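Local coordinates for RNA polymerase sigma factor SIGMA-28 (FliA) (Aquifex aeolicus, PDB 1RP3), which probably serves as a flagellar sigma factor that directs RNA polymerase to promoters, held here inactive by its anti-sigma partner FlgM, at residues V40-R43 against D44-S47; I51-I54 against K55-N59. All coordinates share one frame; numbering follows the deposited sequence.

Contact 1: residues V40-R43 against D44-S47; sequences VDIR and DLIS
Residues 40-43 run straight into 44-47, and the backbone here turns from loop into the first turn of helix 42-58. Asp44 N donates to Asp41 O at 2.8 Å, closing an i to i+3 turn at the helix start, the donor above the carbonyl plane. The regular helical spacing follows, with Ile46 N bonded to Ile42 O at 2.9 Å. Arg43 O takes two donors from Ser47, N at 2.8 Å and OG at 2.7 Å, which reach it from opposite faces of its plane. With OG beside its own backbone N (chi1 -72°), the small serine hydroxyl can fold back onto the preceding turn, which suits a buried site. Asp41 is the N-cap: its OD1 accepts from Arg43 N at 3.1 Å, engaging an amide that the first turn cannot pair within itself. The arginine then curls back, bent at chi3 (-53°), and presents NE and NH2 side-on to the carboxylate. Arg43 NH2 meets the syn lone pair of Asp41 OD2 at 2.9 Å, the oxygen lying in the guanidinium plane, and this salt bridge would steady the capping group. Asp44 adds another negative charge, probably favoured by the helix start. On the apolar side, Ile42 CG1 lies 4.1 Å from Ile46 CD1, and both residues pack on helix 7-33; Ile46 also touches Ala43 of the FlgM chain. Val40 CG1 meets Leu45 CD1 at 3.7 Å, the two branched chains crossing nearly at right angles. Together with the Asp41 N-cap, this pairing of the residue before the cap with one in the first turn forms a hydrophobic staple.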
ATOM      1  N   VAL A  40      -8.961   7.811  -6.319  1.00 44.80           N
ATOM      2  CA  VAL A  40      -8.000   7.043  -7.114  1.00 42.46           C
ATOM      3  C   VAL A  40      -8.661   5.736  -7.548  1.00 40.11           C
ATOM      4  O   VAL A  40      -9.139   4.968  -6.720  1.00 40.73           O
ATOM      5  CB  VAL A  40      -6.691   6.761  -6.342  1.00 43.48           C
ATOM      6  CG1 VAL A  40      -5.773   5.854  -7.154  1.00 42.86           C
ATOM      7  CG2 VAL A  40      -5.982   8.081  -6.021  1.00 41.93           C
ATOM      8  N   ASP A  41      -8.720   5.532  -8.861  1.00 36.02           N
ATOM      9  CA  ASP A  41      -9.340   4.359  -9.468  1.00 33.95           C
ATOM     10  C   ASP A  41      -8.463   3.107  -9.366  1.00 32.48           C
ATOM     11  O   ASP A  41      -7.362   3.055  -9.927  1.00 30.46           O
ATOM     12  CB  ASP A  41      -9.661   4.690 -10.928  1.00 34.17           C
ATOM     13  CG  ASP A  41     -10.620   3.709 -11.569  1.00 37.25           C
ATOM     14  OD1 ASP A  41     -10.809   2.584 -11.049  1.00 35.76           O
ATOM     15  OD2 ASP A  41     -11.179   4.072 -12.629  1.00 40.23           O
ATOM     16  N   ILE A  42      -8.985   2.084  -8.690  1.00 31.48           N
ATOM     17  CA  ILE A  42      -8.242   0.844  -8.501  1.00 31.33           C
ATOM     18  C   ILE A  42      -7.846   0.189  -9.811  1.00 32.01           C
ATOM     19  O   ILE A  42      -6.900  -0.586  -9.860  1.00 32.56           O
ATOM     20  CB  ILE A  42      -8.993  -0.174  -7.607  1.00 31.71           C
ATOM     21  CG1 ILE A  42      -8.046  -1.322  -7.215  1.00 31.14           C
ATOM     22  CG2 ILE A  42     -10.246  -0.688  -8.298  1.00 27.27           C
ATOM     23  CD1 ILE A  42      -8.663  -2.382  -6.333  1.00 30.09           C
ATOM     24  N   ARG A  43      -8.552   0.530 -10.881  1.00 32.50           N
ATOM     25  CA  ARG A  43      -8.255  -0.027 -12.187  1.00 31.85           C
ATOM     26  C   ARG A  43      -6.945   0.549 -12.714  1.00 31.77           C
ATOM     27  O   ARG A  43      -6.216  -0.133 -13.430  1.00 31.18           O
ATOM     28  CB  ARG A  43      -9.433   0.192 -13.145  1.00 31.70           C
ATOM     29  CG  ARG A  43     -10.690  -0.628 -12.774  1.00 30.80           C
ATOM     30  CD  ARG A  43     -11.895  -0.280 -13.672  1.00 31.66           C
ATOM     31  NE  ARG A  43     -12.173   1.160 -13.698  1.00 31.13           N
ATOM     32  CZ  ARG A  43     -12.973   1.762 -14.576  1.00 30.57           C
ATOM     33  NH1 ARG A  43     -13.603   1.062 -15.510  1.00 31.34           N
ATOM     34  NH2 ARG A  43     -13.083   3.077 -14.569  1.00 27.64           N
ATOM     35  N   ASP A  44      -6.618   1.776 -12.317  1.00 31.80           N
ATOM     36  CA  ASP A  44      -5.353   2.390 -12.734  1.00 32.31           C
ATOM     37  C   ASP A  44      -4.197   1.657 -12.051  1.00 32.27           C
ATOM     38  O   ASP A  44      -3.214   1.263 -12.708  1.00 32.00           O
ATOM     39  CB  ASP A  44      -5.308   3.881 -12.385  1.00 33.37           C
ATOM     40  CG  ASP A  44      -6.105   4.735 -13.357  1.00 38.38           C
ATOM     41  OD1 ASP A  44      -6.247   4.343 -14.545  1.00 42.51           O
ATOM     42  OD2 ASP A  44      -6.583   5.811 -12.934  1.00 38.58           O
ATOM     43  N   LEU A  45      -4.366   1.419 -10.749  1.00 30.59           N
ATOM     44  CA  LEU A  45      -3.378   0.719  -9.940  1.00 30.34           C
ATOM     45  C   LEU A  45      -3.150  -0.659 -10.534  1.00 30.84           C
ATOM     46  O   LEU A  45      -2.019  -1.054 -10.778  1.00 32.85           O
ATOM     47  CB  LEU A  45      -3.875   0.572  -8.498  1.00 28.28           C
ATOM     48  CG  LEU A  45      -3.747   1.714  -7.482  1.00 27.35           C
ATOM     49  CD1 LEU A  45      -3.514   3.028  -8.126  1.00 22.97           C
ATOM     50  CD2 LEU A  45      -4.996   1.765  -6.665  1.00 23.90           C
ATOM     51  N   ILE A  46      -4.234  -1.388 -10.771  1.00 30.97           N
ATOM     52  CA  ILE A  46      -4.138  -2.720 -11.345  1.00 28.37           C
ATOM     53  C   ILE A  46      -3.462  -2.663 -12.705  1.00 28.45           C
ATOM     54  O   ILE A  46      -2.606  -3.494 -13.010  1.00 27.12           O
ATOM     55  CB  ILE A  46      -5.524  -3.377 -11.480  1.00 27.31           C
ATOM     56  CG1 ILE A  46      -6.120  -3.608 -10.094  1.00 25.78           C
ATOM     57  CG2 ILE A  46      -5.426  -4.725 -12.236  1.00 26.25           C
ATOM     58  CD1 ILE A  46      -7.518  -4.211 -10.142  1.00 27.13           C
ATOM     59  N   SER A  47      -3.826  -1.663 -13.504  1.00 28.12           N
ATOM     60  CA  SER A  47      -3.243  -1.509 -14.834  1.00 29.40           C
ATOM     61  C   SER A  47      -1.734  -1.462 -14.768  1.00 28.80           C
ATOM     62  O   SER A  47      -1.071  -2.284 -15.382  1.00 30.01           O
ATOM     63  CB  SER A  47      -3.781  -0.270 -15.525  1.00 27.42           C
ATOM     64  OG  SER A  47      -5.115  -0.496 -15.893  1.00 27.93           O
TER

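Contact 2: residues I51-I54 against K55-N59; sequences IGLI and KAVDN
Ala56 N donates to Gly52 O at 3.0 Å, a bond matched in length by the one from Val57 N to Leu53 O. Lys55 N to Ile51 O and Asp58 N to Ile54 O complete four successive i to i+4 bonds of a regular alpha-helix, the last turns of helix 42-58 in sigma region 2. Around this backbone, residue type follows the surroundings of each face. Gly52 and Ala56 are small and buried; the methyl of Ala56 sits 3.5 Å from Gly52 O and lies against Ile72 and Arg75 of helix 66-85. Leu53 and Val57 extend side by side in the same direction, with Leu53 CD1 and Val57 CG2 4.0 Å apart. Leucine supplies the longer reach, touching Tyr21 and Val25 of helix 7-33 and Ile72 of helix 66-85, whereas the short valine stays close to the preceding turn, its Val57 CG2 3.3 Å from Leu53 O. Toward solvent the chemistry changes. Lys55 is extended beyond CG, and its aliphatic portion runs past Ile51 O until CE comes 3.9 Å from Ile51 CG2. A lysine suits this exposed position because its methylenes can rest along the isoleucine while the chain ends in a charged group. Ile51 and Ile54 also touch the anti-sigma chain, packing on Leu39 and Leu14 of FlgM, respectively. Asp58 closes the helix at its exposed end. Its carboxylate is engaged by Arg14 of helix 7-33 in a salt bridge through OD1, which would compensate a negative charge placed unfavourably near a helix C-terminus. With CG beside its own backbone N (chi1 -67°), the carboxylate folds back over the preceding turn, bringing Asp58 CG to 3.3 Å from Ile54 O.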
ATOM      1  N   ILE A  51       1.450  -4.297 -15.729  1.00 30.14           N
ATOM      2  CA  ILE A  51       2.632  -4.013 -16.534  1.00 32.22           C
ATOM      3  C   ILE A  51       3.851  -4.476 -15.720  1.00 32.84           C
ATOM      4  O   ILE A  51       4.710  -5.197 -16.237  1.00 33.50           O
ATOM      5  CB  ILE A  51       2.769  -2.519 -16.871  1.00 33.37           C
ATOM      6  CG1 ILE A  51       1.557  -2.043 -17.664  1.00 34.17           C
ATOM      7  CG2 ILE A  51       4.069  -2.274 -17.658  1.00 30.93           C
ATOM      8  CD1 ILE A  51       1.438  -2.723 -19.003  1.00 39.60           C
ATOM      9  N   GLY A  52       3.863  -4.127 -14.432  1.00 31.73           N
ATOM     10  CA  GLY A  52       4.943  -4.531 -13.553  1.00 31.89           C
ATOM     11  C   GLY A  52       5.084  -6.045 -13.497  1.00 31.10           C
ATOM     12  O   GLY A  52       6.187  -6.578 -13.560  1.00 32.10           O
ATOM     13  N   LEU A  53       3.953  -6.738 -13.436  1.00 30.84           N
ATOM     14  CA  LEU A  53       3.926  -8.192 -13.386  1.00 27.68           C
ATOM     15  C   LEU A  53       4.532  -8.841 -14.636  1.00 27.41           C
ATOM     16  O   LEU A  53       5.342  -9.757 -14.536  1.00 27.14           O
ATOM     17  CB  LEU A  53       2.490  -8.672 -13.192  1.00 23.98           C
ATOM     18  CG  LEU A  53       2.195 -10.147 -13.472  1.00 26.37           C
ATOM     19  CD1 LEU A  53       3.027 -11.068 -12.587  1.00 24.48           C
ATOM     20  CD2 LEU A  53       0.704 -10.408 -13.271  1.00 24.29           C
ATOM     21  N   ILE A  54       4.150  -8.343 -15.805  1.00 26.88           N
ATOM     22  CA  ILE A  54       4.637  -8.881 -17.067  1.00 28.27           C
ATOM     23  C   ILE A  54       6.146  -8.689 -17.200  1.00 29.81           C
ATOM     24  O   ILE A  54       6.843  -9.565 -17.692  1.00 31.36           O
ATOM     25  CB  ILE A  54       3.926  -8.214 -18.264  1.00 27.69           C
ATOM     26  CG1 ILE A  54       2.437  -8.554 -18.242  1.00 29.18           C
ATOM     27  CG2 ILE A  54       4.569  -8.640 -19.579  1.00 26.79           C
ATOM     28  CD1 ILE A  54       1.616  -7.820 -19.321  1.00 32.28           C
ATOM     29  N   LYS A  55       6.634  -7.521 -16.794  1.00 31.05           N
ATOM     30  CA  LYS A  55       8.058  -7.230 -16.854  1.00 31.70           C
ATOM     31  C   LYS A  55       8.860  -8.130 -15.921  1.00 32.76           C
ATOM     32  O   LYS A  55       9.929  -8.606 -16.299  1.00 31.49           O
ATOM     33  CB  LYS A  55       8.327  -5.764 -16.542  1.00 30.58           C
ATOM     34  CG  LYS A  55       7.910  -4.836 -17.668  1.00 33.70           C
ATOM     35  CD  LYS A  55       8.171  -3.387 -17.297  1.00 35.84           C
ATOM     36  CE  LYS A  55       7.856  -2.447 -18.449  1.00 38.45           C
ATOM     37  NZ  LYS A  55       7.931  -1.012 -18.001  1.00 43.12           N
ATOM     38  N   ALA A  56       8.319  -8.390 -14.730  1.00 32.34           N
ATOM     39  CA  ALA A  56       8.969  -9.254 -13.747  1.00 34.50           C
ATOM     40  C   ALA A  56       9.048 -10.683 -14.269  1.00 35.53           C
ATOM     41  O   ALA A  56      10.054 -11.366 -14.086  1.00 34.50           O
ATOM     42  CB  ALA A  56       8.206  -9.230 -12.414  1.00 30.21           C
ATOM     43  N   VAL A  57       7.985 -11.129 -14.927  1.00 38.66           N
ATOM     44  CA  VAL A  57       7.945 -12.484 -15.470  1.00 39.90           C
ATOM     45  C   VAL A  57       9.002 -12.676 -16.560  1.00 42.54           C
ATOM     46  O   VAL A  57       9.682 -13.698 -16.599  1.00 41.15           O
ATOM     47  CB  VAL A  57       6.538 -12.819 -16.012  1.00 37.77           C
ATOM     48  CG1 VAL A  57       6.569 -14.058 -16.908  1.00 35.39           C
ATOM     49  CG2 VAL A  57       5.601 -13.045 -14.854  1.00 35.68           C
ATOM     50  N   ASP A  58       9.176 -11.660 -17.395  1.00 44.98           N
ATOM     51  CA  ASP A  58      10.137 -11.723 -18.480  1.00 49.38           C
ATOM     52  C   ASP A  58      11.583 -11.713 -18.003  1.00 52.39           C
ATOM     53  O   ASP A  58      12.431 -12.410 -18.566  1.00 53.78           O
ATOM     54  CB  ASP A  58       9.907 -10.570 -19.468  1.00 49.47           C
ATOM     55  CG  ASP A  58       8.588 -10.691 -20.223  1.00 50.98           C
ATOM     56  OD1 ASP A  58       7.943 -11.762 -20.158  1.00 49.55           O
ATOM     57  OD2 ASP A  58       8.201  -9.705 -20.894  1.00 52.73           O
ATOM     58  N   ASN A  59      11.861 -10.904 -16.982  1.00 54.66           N
ATOM     59  CA  ASN A  59      13.204 -10.785 -16.421  1.00 57.13           C
ATOM     60  C   ASN A  59      13.380 -11.774 -15.273  1.00 59.15           C
ATOM     61  O   ASN A  59      14.083 -11.496 -14.303  1.00 61.17           O
ATOM     62  CB  ASN A  59      13.462  -9.342 -15.939  1.00 56.11           C
TER

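How the contacts relate
Contacts 1 and 2 lie at the two ends of helix 42-58 within sigma region 2, their centres about 17 Å apart. Each puts apolar residues against helices 7-33 and 66-85 and gives others to the FlgM chain; Ser47 and Ile51, one from each, both pack on Leu39 of FlgM. Neither is wholly core: each combines buried and partly exposed residues, but only contact 2 has fully exposed ones. The helix ends differ in chemistry. At 40-47, a carboxylate pairs locally with an amide and an arginine; at 51-59, regular backbone bonds dominate, and the aspartate near the C-terminus finds its arginine on another helix.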